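Local coordinates for protein putative 4-amino-4-deoxychorismate lyase (Thermus thermophilus, PDB 2ZGI) that carries pyridoxal 5'-phosphate in a class-IV aminotransferase fold and probably acts as a lyase, possibly on 4-amino-4-deoxychorismate, at residues 80-85 against 91-96; 42-47 against 181-186; 164-167 against 172-175; 50-55 against 123-128. One frame throughout, in Å; residues are numbered along the deposited sequence.

Overall arrangement
The four contacts illustrate how one chain builds a cofactor site and its surroundings with quite different chemistry. Contacts 1 and 3 are antiparallel hairpins of two separate sheets, about 28 Å apart between centres and on opposite sides of the chain's centre; both are buried and rest on backbone hydrogen bonds, but contact 1 carries a polar face that meets a second subunit, whereas contact 3 is mostly leucine. Contact 2, also buried, gathers donors on the cofactor phosphate. Contact 4 is partly exposed and apolar. Contacts 2 and 4 share helix 38-51, and contacts 2, 3 and 4 all touch the cofactor. Leu42 and Leu45 pack on Phe83 of contact 1, while Arg185 ties helix 183-194 to contact 3.

Contact 1 (80-85 against 91-96)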
# COMPACT_ATOMS: atom_id res chain seq x y z
N ARG D 80 25.21 -21.91 19.45
CA ARG D 80 24.23 -20.86 19.25
C ARG D 80 23.49 -20.68 20.57
O ARG D 80 22.97 -21.66 21.15
CB ARG D 80 23.25 -21.22 18.13
CG ARG D 80 22.32 -20.07 17.73
CD ARG D 80 20.98 -20.65 17.27
NE ARG D 80 19.92 -19.67 17.03
CZ ARG D 80 18.84 -19.51 17.80
NH1 ARG D 80 18.67 -20.25 18.90
NH2 ARG D 80 17.92 -18.60 17.49
N LEU D 81 23.45 -19.45 21.04
CA LEU D 81 22.82 -19.15 22.30
C LEU D 81 21.65 -18.26 22.06
O LEU D 81 21.63 -17.47 21.10
CB LEU D 81 23.82 -18.41 23.23
CG LEU D 81 25.21 -19.01 23.44
CD1 LEU D 81 26.16 -18.00 24.10
CD2 LEU D 81 25.02 -20.20 24.36
N ARG D 82 20.67 -18.35 22.94
CA ARG D 82 19.55 -17.47 22.87
C ARG D 82 19.07 -17.04 24.24
O ARG D 82 18.84 -17.90 25.12
CB ARG D 82 18.45 -18.19 22.13
CG ARG D 82 17.35 -17.30 21.68
CD ARG D 82 16.15 -18.16 21.54
NE ARG D 82 15.02 -17.40 21.98
CZ ARG D 82 14.29 -16.67 21.15
NH1 ARG D 82 14.60 -16.69 19.87
NH2 ARG D 82 13.28 -15.97 21.62
N PHE D 83 18.88 -15.73 24.42
CA PHE D 83 18.43 -15.15 25.68
C PHE D 83 17.12 -14.46 25.39
O PHE D 83 17.05 -13.62 24.51
CB PHE D 83 19.42 -14.09 26.20
CG PHE D 83 20.77 -14.63 26.63
CD1 PHE D 83 20.89 -15.77 27.42
CD2 PHE D 83 21.93 -13.91 26.35
CE1 PHE D 83 22.14 -16.23 27.85
CE2 PHE D 83 23.20 -14.36 26.79
CZ PHE D 83 23.29 -15.52 27.53
N THR D 84 16.07 -14.80 26.14
CA THR D 84 14.73 -14.27 25.86
C THR D 84 14.16 -13.69 27.16
O THR D 84 14.24 -14.33 28.22
CB THR D 84 13.79 -15.37 25.32
OG1 THR D 84 14.43 -16.04 24.24
CG2 THR D 84 12.45 -14.79 24.83
N VAL D 85 13.61 -12.49 27.06
CA VAL D 85 12.93 -11.81 28.14
C VAL D 85 11.42 -11.63 27.89
O VAL D 85 10.98 -11.09 26.86
CB VAL D 85 13.55 -10.42 28.40
CG1 VAL D 85 12.79 -9.68 29.47
CG2 VAL D 85 15.05 -10.56 28.80
N LEU D 91 14.66 -16.73 29.82
CA LEU D 91 14.94 -17.95 29.12
C LEU D 91 16.35 -17.84 28.56
O LEU D 91 16.71 -16.82 27.97
CB LEU D 91 13.85 -18.15 28.07
CG LEU D 91 13.26 -19.49 27.61
CD1 LEU D 91 12.97 -20.50 28.71
CD2 LEU D 91 11.97 -19.17 26.83
N SER D 92 17.16 -18.87 28.80
CA SER D 92 18.53 -18.93 28.31
C SER D 92 18.75 -20.34 27.81
O SER D 92 18.41 -21.33 28.50
CB SER D 92 19.53 -18.58 29.43
OG SER D 92 19.23 -17.29 29.97
N GLU D 93 19.27 -20.44 26.59
CA GLU D 93 19.47 -21.75 25.96
C GLU D 93 20.68 -21.79 25.06
O GLU D 93 21.14 -20.75 24.56
CB GLU D 93 18.23 -22.13 25.17
CG GLU D 93 17.73 -21.03 24.28
CD GLU D 93 16.37 -21.36 23.73
OE1 GLU D 93 15.40 -20.68 24.15
OE2 GLU D 93 16.29 -22.33 22.92
N ALA D 94 21.19 -23.00 24.84
CA ALA D 94 22.38 -23.21 24.05
C ALA D 94 22.25 -24.50 23.31
O ALA D 94 21.74 -25.50 23.84
CB ALA D 94 23.63 -23.24 24.93
N ARG D 95 22.73 -24.48 22.08
CA ARG D 95 22.75 -25.69 21.30
C ARG D 95 23.97 -25.62 20.38
O ARG D 95 24.46 -24.52 20.06
CB ARG D 95 21.45 -25.85 20.51
CG ARG D 95 21.37 -24.98 19.28
CD ARG D 95 19.97 -24.82 18.82
NE ARG D 95 19.91 -24.07 17.58
CZ ARG D 95 18.82 -23.44 17.15
NH1 ARG D 95 17.71 -23.44 17.89
NH2 ARG D 95 18.85 -22.78 16.00
N PRO D 96 24.44 -26.80 19.94
CA PRO D 96 25.55 -26.89 19.00
C PRO D 96 25.27 -26.03 17.77
O PRO D 96 24.13 -26.01 17.28
CB PRO D 96 25.52 -28.36 18.58
CG PRO D 96 24.04 -28.75 18.68
CD PRO D 96 23.69 -28.09 20.02
O HOH W 1 16.04 -18.25 25.17
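Glu93 OE1 is held from several sides. A water donates to it at 2.7 Å and gives its other proton to Arg82 O, bridging the two residues; Tyr19 OH of the second subunit adds a weak hydrogen bond, and Arg82 NE forms a long salt bridge with it. The pair belongs to a beta hairpin of strands 78-86 and 89-96, in which Arg80, Arg82 and Thr84 face Arg95, Glu93 and Leu91 as antiparallel hydrogen-bonded pairs. Glu93 CG sits between its backbone N and carbonyl carbon (chi1 48°), which sets it 3.6 Å from Arg82 CB. Thr84 OG1 takes a hydrogen bond from Arg82 NE at 2.7 Å and a weaker one from Arg82 NH2, and donates to the same water. The guanidinium is held partly from within its own strand, and Tyr19 of the second subunit adds a cation-pi contact; the Glu93 carboxylate runs alongside, its plane turned 62° against it.

Further along this face Arg80 and Arg95 lie side by side, their guanidinium groups stacked flat with planes at 14°. Two like charges this close would probably repel, but Arg80 NH1 is 5.1 Å from Glu93 OE2 and Arg95 packs on Glu15 of the second subunit, so nearby acids may offset the cost. Residues 91-93 also pair with a strand of that subunit.

The other face, against helices 38-51 and 59-72, is chiefly apolar. Ser92 OG sits 3.4 Å from Phe83 CD1 and is hydrogen-bonded to Asp65. Leu81 CD2 presses on Ala94 CB at 3.4 Å, a tight methyl contact.

Contact 2 (42-47 against 181-186); sequences LARLRR and EGITRE. With PLP (pyridoxal-5'-phosphate), chain P; SO4 (sulfate ion), chain O.
This is a polar contact centred on the cofactor phosphate, in which the side chain of Arg44, from helix 38-51, reaches the start of helix 183-194 in a largely buried part of the chain, at the cofactor pocket. The long arginine does the spanning: its CG lies opposite the backbone N (chi1 -176°) and the chain bends at chi3 (73°). Ile183 CD1 sits over the centre of one face of the guanidinium, 3.5 Å from Arg44 CZ; the phosphate oxygen and Glu181 O come in at the edge, near the plane. Arg44 NH1 donates to PLP O3P at 2.6 Å. Weaker bonds run from Arg44 NH2 to the same oxygen and from Arg44 NH1 to Glu181 O.

The opposing piece is a helix N-terminus used as a phosphate-binding cup. Gly182 takes the N-cap position, where a CB would crowd PLP O4P. Ile183 N gives PLP O3P a third donor at 2.9 Å, and PLP O1P is gripped by Thr184 N and Thr184 OG1; Ser218 adds another bond to the cofactor. Thr26 OG1 accepts from Arg44 NH2 and so helps fix its rotation. Arg47 NE meets a sulfate, probably from the crystallisation liquor, in a nearly straight bond of 2.7 Å to its O3.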
# COMPACT_ATOMS: atom_id res chain seq x y z
N LEU D 42 23.84 -8.07 25.64
CA LEU D 42 23.12 -7.80 26.89
C LEU D 42 22.63 -6.35 26.99
O LEU D 42 21.56 -6.09 27.51
CB LEU D 42 23.94 -8.21 28.12
CG LEU D 42 24.26 -9.72 28.18
CD1 LEU D 42 25.12 -10.08 29.43
CD2 LEU D 42 22.99 -10.58 28.12
N ALA D 43 23.44 -5.43 26.47
CA ALA D 43 23.05 -4.02 26.35
C ALA D 43 21.81 -3.87 25.47
O ALA D 43 20.83 -3.24 25.86
CB ALA D 43 24.19 -3.22 25.76
N ARG D 44 21.84 -4.46 24.27
CA ARG D 44 20.67 -4.39 23.39
C ARG D 44 19.41 -5.00 24.02
O ARG D 44 18.33 -4.41 23.96
CB ARG D 44 20.94 -5.06 22.05
CG ARG D 44 19.74 -4.91 21.08
CD ARG D 44 20.08 -5.35 19.67
NE ARG D 44 20.16 -6.81 19.61
CZ ARG D 44 20.51 -7.51 18.54
NH1 ARG D 44 20.82 -6.88 17.39
NH2 ARG D 44 20.57 -8.83 18.63
N LEU D 45 19.56 -6.19 24.61
CA LEU D 45 18.45 -6.94 25.20
C LEU D 45 17.78 -6.12 26.29
O LEU D 45 16.55 -6.01 26.35
CB LEU D 45 18.93 -8.31 25.73
CG LEU D 45 17.86 -9.30 26.25
CD1 LEU D 45 16.92 -9.74 25.11
CD2 LEU D 45 18.47 -10.54 26.97
N ARG D 46 18.58 -5.51 27.17
CA ARG D 46 18.03 -4.60 28.17
C ARG D 46 17.31 -3.40 27.53
O ARG D 46 16.27 -2.99 28.03
CB ARG D 46 19.14 -4.08 29.11
CG ARG D 46 18.69 -3.07 30.16
CD ARG D 46 19.88 -2.76 31.08
NE ARG D 46 19.40 -2.21 32.34
CZ ARG D 46 19.13 -0.92 32.56
NH1 ARG D 46 19.30 -0.01 31.59
NH2 ARG D 46 18.67 -0.54 33.76
N ARG D 47 17.89 -2.84 26.47
CA ARG D 47 17.30 -1.68 25.78
C ARG D 47 15.95 -2.03 25.16
O ARG D 47 14.97 -1.32 25.31
CB ARG D 47 18.23 -1.16 24.69
CG ARG D 47 19.32 -0.17 25.16
CD ARG D 47 19.95 0.58 24.00
NE ARG D 47 20.55 -0.30 23.00
CZ ARG D 47 21.82 -0.70 23.03
NH1 ARG D 47 22.62 -0.31 24.02
NH2 ARG D 47 22.29 -1.49 22.07
N GLU D 181 18.67 -2.51 14.26
CA GLU D 181 20.11 -2.24 14.33
C GLU D 181 20.77 -3.52 14.86
O GLU D 181 20.84 -3.76 16.09
CB GLU D 181 20.50 -1.03 15.18
CG GLU D 181 21.90 -0.45 14.81
CD GLU D 181 22.44 0.56 15.85
OE1 GLU D 181 22.29 1.78 15.63
OE2 GLU D 181 23.02 0.15 16.88
N GLY D 182 21.18 -4.35 13.91
CA GLY D 182 21.95 -5.52 14.18
C GLY D 182 23.31 -5.15 14.76
O GLY D 182 23.94 -4.14 14.39
N ILE D 183 23.75 -6.00 15.68
CA ILE D 183 25.05 -5.88 16.30
C ILE D 183 26.13 -6.20 15.28
O ILE D 183 27.13 -5.48 15.21
CB ILE D 183 25.11 -6.80 17.56
CG1 ILE D 183 24.28 -6.16 18.68
CG2 ILE D 183 26.57 -7.06 18.02
CD1 ILE D 183 23.75 -7.14 19.72
N THR D 184 25.94 -7.26 14.48
CA THR D 184 26.95 -7.66 13.50
C THR D 184 27.20 -6.54 12.51
O THR D 184 28.34 -6.20 12.25
CB THR D 184 26.60 -8.98 12.77
OG1 THR D 184 26.28 -9.98 13.75
CG2 THR D 184 27.77 -9.47 11.96
N ARG D 185 26.12 -5.95 12.00
CA ARG D 185 26.25 -4.86 11.03
C ARG D 185 27.14 -3.71 11.55
O ARG D 185 28.08 -3.27 10.87
CB ARG D 185 24.88 -4.33 10.65
CG ARG D 185 24.98 -3.37 9.49
CD ARG D 185 23.70 -3.32 8.68
NE ARG D 185 22.55 -2.88 9.48
CZ ARG D 185 21.35 -2.70 8.98
NH1 ARG D 185 21.14 -2.90 7.67
NH2 ARG D 185 20.35 -2.29 9.77
N GLU D 186 26.84 -3.26 12.76
CA GLU D 186 27.67 -2.24 13.42
C GLU D 186 29.15 -2.62 13.53
O GLU D 186 30.04 -1.80 13.32
CB GLU D 186 27.07 -1.87 14.77
CG GLU D 186 25.70 -1.17 14.63
CD GLU D 186 25.76 0.11 13.79
OE1 GLU D 186 26.79 0.85 13.85
OE2 GLU D 186 24.77 0.35 13.06
N1 PLP P . 17.37 -8.78 11.19
C2 PLP P . 16.44 -9.33 11.99
C2A PLP P . 14.98 -9.19 11.63
C3 PLP P . 16.82 -10.04 13.13
O3 PLP P . 15.85 -10.58 13.92
C4 PLP P . 18.18 -10.14 13.44
C4A PLP P . 18.70 -10.84 14.68
C5 PLP P . 19.12 -9.53 12.61
C6 PLP P . 18.66 -8.85 11.48
C5A PLP P . 20.61 -9.62 12.86
O4P PLP P . 21.07 -8.97 14.04
P PLP P . 22.44 -9.33 14.78
O1P PLP P . 23.57 -8.98 13.84
O2P PLP P . 22.47 -10.81 15.09
O3P PLP P . 22.30 -8.46 15.98
S SO4 O . 19.24 -0.99 19.48
O1 SO4 O . 18.42 0.13 19.00
O2 SO4 O . 20.66 -0.76 19.25
O3 SO4 O . 19.03 -1.20 20.92
O4 SO4 O . 18.85 -2.17 18.70

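Contact 3 (164-167 against 172-175); sequences SPLL and TLYL. With PLP (pyridoxal-5'-phosphate), chain P.
Leu166 CD2 lodges against two leucines of the facing strand. Both methyls of Leu173 reach it, Leu173 CD1 at 3.6 Å, as the two side chains pass at a slant, and Leu175 CD2 meets Leu166 CD2 at a like 3.6 Å, with these two chains running alongside and pointing the same way. The backbone holds this cluster in place. Leu167 and Tyr174 are an antiparallel hydrogen-bonded pair: Tyr174 N donates to Leu167 O at 2.7 Å, and Leu167 N returns a bond to Tyr174 O at 3.0 Å. Leu167 O also lies at the edge of the Tyr174 ring, 3.5 Å from Tyr174 CD2. That position follows from the tyrosine's first torsion (-57°), which sets CG beside its own backbone N, the atom bonded to that carbonyl.

These strands, 164-169 and 172-176, form a beta hairpin at the middle of a mixed sheet, flanked by strand 212-217 next to the first and strand 198-202 next to the second. With an alanine in place of Leu173, the methyls packed on Leu166 CD2 would be gone, which would probably open a gap beside that atom.

A second shell positions the leucines. Arg185 of helix 183-194 lies against Leu166 and Leu175 and hydrogen-bonds Pro165 O, joining the hairpin to the helix that binds the cofactor phosphate. On the other face, Phe204 touches Leu167 and its ring meets that of Tyr174. At the N-terminal end of strand 164-169, Ser164 belongs to the cofactor pocket, its OG 3.4 Å from PLP C6.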
# COMPACT_ATOMS: atom_id res chain seq x y z
N SER D 164 20.97 -8.62 8.51
CA SER D 164 20.89 -7.18 8.28
C SER D 164 21.52 -6.89 6.92
O SER D 164 22.68 -7.25 6.68
CB SER D 164 21.68 -6.43 9.35
OG SER D 164 21.20 -6.70 10.65
N PRO D 165 20.77 -6.27 6.00
CA PRO D 165 21.36 -6.10 4.68
C PRO D 165 22.29 -4.86 4.57
O PRO D 165 22.02 -3.81 5.19
CB PRO D 165 20.14 -6.00 3.76
CG PRO D 165 19.07 -5.48 4.62
CD PRO D 165 19.32 -5.98 6.01
N LEU D 166 23.37 -5.03 3.82
CA LEU D 166 24.31 -3.94 3.54
C LEU D 166 24.51 -3.85 2.03
O LEU D 166 24.43 -4.85 1.32
CB LEU D 166 25.68 -4.21 4.17
CG LEU D 166 25.87 -4.25 5.69
CD1 LEU D 166 25.62 -5.64 6.27
CD2 LEU D 166 27.30 -3.87 5.98
N LEU D 167 24.82 -2.64 1.56
CA LEU D 167 25.10 -2.40 0.15
C LEU D 167 26.50 -1.83 -0.03
O LEU D 167 26.88 -0.89 0.67
CB LEU D 167 24.06 -1.43 -0.41
CG LEU D 167 24.14 -1.08 -1.90
CD1 LEU D 167 23.82 -2.28 -2.77
CD2 LEU D 167 23.19 0.07 -2.19
N THR D 172 32.17 2.68 -0.91
CA THR D 172 31.37 3.00 0.27
C THR D 172 30.40 1.87 0.64
O THR D 172 29.76 1.25 -0.22
CB THR D 172 30.63 4.35 0.08
OG1 THR D 172 29.47 4.41 0.93
CG2 THR D 172 30.21 4.52 -1.35
N LEU D 173 30.34 1.59 1.94
CA LEU D 173 29.42 0.60 2.49
C LEU D 173 28.24 1.32 3.11
O LEU D 173 28.40 2.15 4.01
CB LEU D 173 30.14 -0.24 3.55
CG LEU D 173 29.40 -1.40 4.23
CD1 LEU D 173 29.32 -2.63 3.33
CD2 LEU D 173 30.10 -1.72 5.54
N TYR D 174 27.05 1.01 2.62
CA TYR D 174 25.81 1.56 3.13
C TYR D 174 25.10 0.58 4.06
O TYR D 174 24.93 -0.59 3.73
CB TYR D 174 24.87 1.91 1.99
CG TYR D 174 25.50 2.87 1.01
CD1 TYR D 174 25.45 4.25 1.23
CD2 TYR D 174 26.19 2.40 -0.11
CE1 TYR D 174 26.04 5.14 0.33
CE2 TYR D 174 26.78 3.28 -1.02
CZ TYR D 174 26.70 4.65 -0.79
OH TYR D 174 27.29 5.53 -1.68
N LEU D 175 24.68 1.08 5.21
CA LEU D 175 23.81 0.32 6.10
C LEU D 175 22.38 0.76 5.87
O LEU D 175 22.04 1.96 5.94
CB LEU D 175 24.21 0.49 7.57
CG LEU D 175 25.70 0.48 7.96
CD1 LEU D 175 25.83 0.28 9.47
CD2 LEU D 175 26.54 -0.57 7.19
N1 PLP P . 17.37 -8.78 11.19
C2 PLP P . 16.44 -9.33 11.99
C2A PLP P . 14.98 -9.19 11.63
C3 PLP P . 16.82 -10.04 13.13
O3 PLP P . 15.85 -10.58 13.92
C4 PLP P . 18.18 -10.14 13.44
C4A PLP P . 18.70 -10.84 14.68
C5 PLP P . 19.12 -9.53 12.61
C6 PLP P . 18.66 -8.85 11.48
C5A PLP P . 20.61 -9.62 12.86
O4P PLP P . 21.07 -8.97 14.04
P PLP P . 22.44 -9.33 14.78
O1P PLP P . 23.57 -8.98 13.84
O2P PLP P . 22.47 -10.81 15.09
O3P PLP P . 22.30 -8.46 15.98

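Contact 4 (50-55 against 123-128); sequences LALGLS and ARYKTG. With PLP (pyridoxal-5'-phosphate), chain P.
Ala51 and Leu52, where helix 38-51 ends in a Schellman motif, pack on Tyr125 and Thr127 of the loop that carries the cofactor-binding lysine. The helix end is shaped by backbone bonding: Gly53, with positive phi (65°), is the C-prime residue, its N donates to Leu50 O at 3.3 Å, and Leu54 N bonds back to Ala49 O.

The contacts across the two segments are apolar. Ala51 CB touches Tyr125 CE1 at 3.5 Å, and Leu52 slants past the same ring, its CD2 4.0 Å from Tyr125 CD2. Leu52 CD1 presses tightly on Thr127 CG2 at 3.5 Å; the threonine's chi1 of 80° turns that methyl toward the leucine while OG1 accepts from Asn129 N. Leu135 and Leu131 of the second subunit lie against Leu52 and Thr127.

Two further neighbours flank the ring: Arg124 CG over one face, and His48 edge-to-face. A serine at Tyr125 would remove the ring and would probably leave Ala51 CB and Leu52 CD2 without their partner and His48 without its edge-to-face ring.

The neighbouring Lys126, its CB directed away from the helix end, is covalently joined to the cofactor, Lys126 NZ to PLP C4A, at 1.8 Å.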
# COMPACT_ATOMS: atom_id res chain seq x y z
N LEU D 50 13.35 -2.67 28.00
CA LEU D 50 12.86 -1.44 28.61
C LEU D 50 11.92 -0.65 27.66
O LEU D 50 10.92 -0.07 28.11
CB LEU D 50 14.00 -0.58 29.21
CG LEU D 50 15.19 -1.18 30.02
CD1 LEU D 50 15.83 -0.19 31.02
CD2 LEU D 50 14.96 -2.57 30.72
N ALA D 51 12.21 -0.67 26.35
CA ALA D 51 11.41 0.07 25.37
C ALA D 51 9.97 -0.47 25.29
O ALA D 51 9.03 0.26 24.99
CB ALA D 51 12.08 0.04 23.98
N LEU D 52 9.81 -1.75 25.60
CA LEU D 52 8.57 -2.44 25.38
C LEU D 52 7.87 -2.74 26.70
O LEU D 52 6.95 -3.57 26.75
CB LEU D 52 8.87 -3.71 24.56
CG LEU D 52 9.34 -3.34 23.13
CD1 LEU D 52 9.51 -4.55 22.29
CD2 LEU D 52 8.36 -2.39 22.45
N GLY D 53 8.34 -2.08 27.76
CA GLY D 53 7.80 -2.19 29.11
C GLY D 53 7.93 -3.54 29.77
O GLY D 53 7.09 -3.89 30.60
N LEU D 54 8.95 -4.32 29.39
CA LEU D 54 9.19 -5.62 30.00
C LEU D 54 10.30 -5.53 31.05
O LEU D 54 11.38 -5.01 30.78
CB LEU D 54 9.56 -6.65 28.92
CG LEU D 54 8.60 -6.88 27.75
CD1 LEU D 54 9.33 -7.63 26.64
CD2 LEU D 54 7.38 -7.63 28.19
N SER D 55 10.03 -6.03 32.26
CA SER D 55 11.06 -6.15 33.31
C SER D 55 12.29 -6.91 32.84
O SER D 55 12.18 -8.05 32.37
CB SER D 55 10.50 -6.86 34.54
OG SER D 55 9.35 -6.20 35.02
N ALA D 123 9.87 -2.57 14.50
CA ALA D 123 10.93 -2.92 13.55
C ALA D 123 12.33 -2.78 14.15
O ALA D 123 13.27 -3.50 13.77
CB ALA D 123 10.83 -2.03 12.31
N ARG D 124 12.45 -1.86 15.09
CA ARG D 124 13.75 -1.55 15.65
C ARG D 124 14.09 -2.51 16.79
O ARG D 124 15.25 -2.53 17.23
CB ARG D 124 13.80 -0.10 16.12
CG ARG D 124 12.61 0.28 17.00
CD ARG D 124 12.58 1.80 17.34
NE ARG D 124 13.84 2.20 17.96
CZ ARG D 124 14.11 3.40 18.46
NH1 ARG D 124 13.22 4.39 18.43
NH2 ARG D 124 15.30 3.62 19.00
N TYR D 125 13.09 -3.27 17.26
CA TYR D 125 13.27 -4.21 18.37
C TYR D 125 13.24 -5.66 17.91
O TYR D 125 12.57 -6.03 16.92
CB TYR D 125 12.20 -3.95 19.44
CG TYR D 125 12.11 -2.49 19.79
CD1 TYR D 125 13.20 -1.83 20.39
CD2 TYR D 125 10.97 -1.74 19.50
CE1 TYR D 125 13.16 -0.46 20.69
CE2 TYR D 125 10.90 -0.38 19.81
CZ TYR D 125 12.01 0.25 20.40
OH TYR D 125 11.97 1.59 20.70
N LYS D 126 13.98 -6.50 18.65
CA LYS D 126 14.05 -7.93 18.38
C LYS D 126 13.01 -8.61 19.28
O LYS D 126 13.30 -8.93 20.45
CB LYS D 126 15.46 -8.42 18.66
CG LYS D 126 15.92 -9.56 17.76
CD LYS D 126 17.41 -9.73 17.83
CE LYS D 126 17.79 -11.14 17.45
NZ LYS D 126 17.58 -11.30 15.98
N THR D 127 11.78 -8.76 18.75
CA THR D 127 10.64 -9.19 19.54
C THR D 127 10.08 -10.54 19.10
O THR D 127 10.36 -11.02 18.00
CB THR D 127 9.46 -8.16 19.52
OG1 THR D 127 8.69 -8.28 18.30
CG2 THR D 127 9.98 -6.74 19.61
N GLY D 128 9.27 -11.13 19.99
CA GLY D 128 8.48 -12.31 19.71
C GLY D 128 7.39 -12.13 18.67
O GLY D 128 6.71 -13.10 18.32
N1 PLP P . 17.37 -8.78 11.19
C2 PLP P . 16.44 -9.33 11.99
C2A PLP P . 14.98 -9.19 11.63
C3 PLP P . 16.82 -10.04 13.13
O3 PLP P . 15.85 -10.58 13.92
C4 PLP P . 18.18 -10.14 13.44
C4A PLP P . 18.70 -10.84 14.68
C5 PLP P . 19.12 -9.53 12.61
C6 PLP P . 18.66 -8.85 11.48
C5A PLP P . 20.61 -9.62 12.86
O4P PLP P . 21.07 -8.97 14.04
P PLP P . 22.44 -9.33 14.78
O1P PLP P . 23.57 -8.98 13.84
O2P PLP P . 22.47 -10.81 15.09
O3P PLP P . 22.30 -8.46 15.98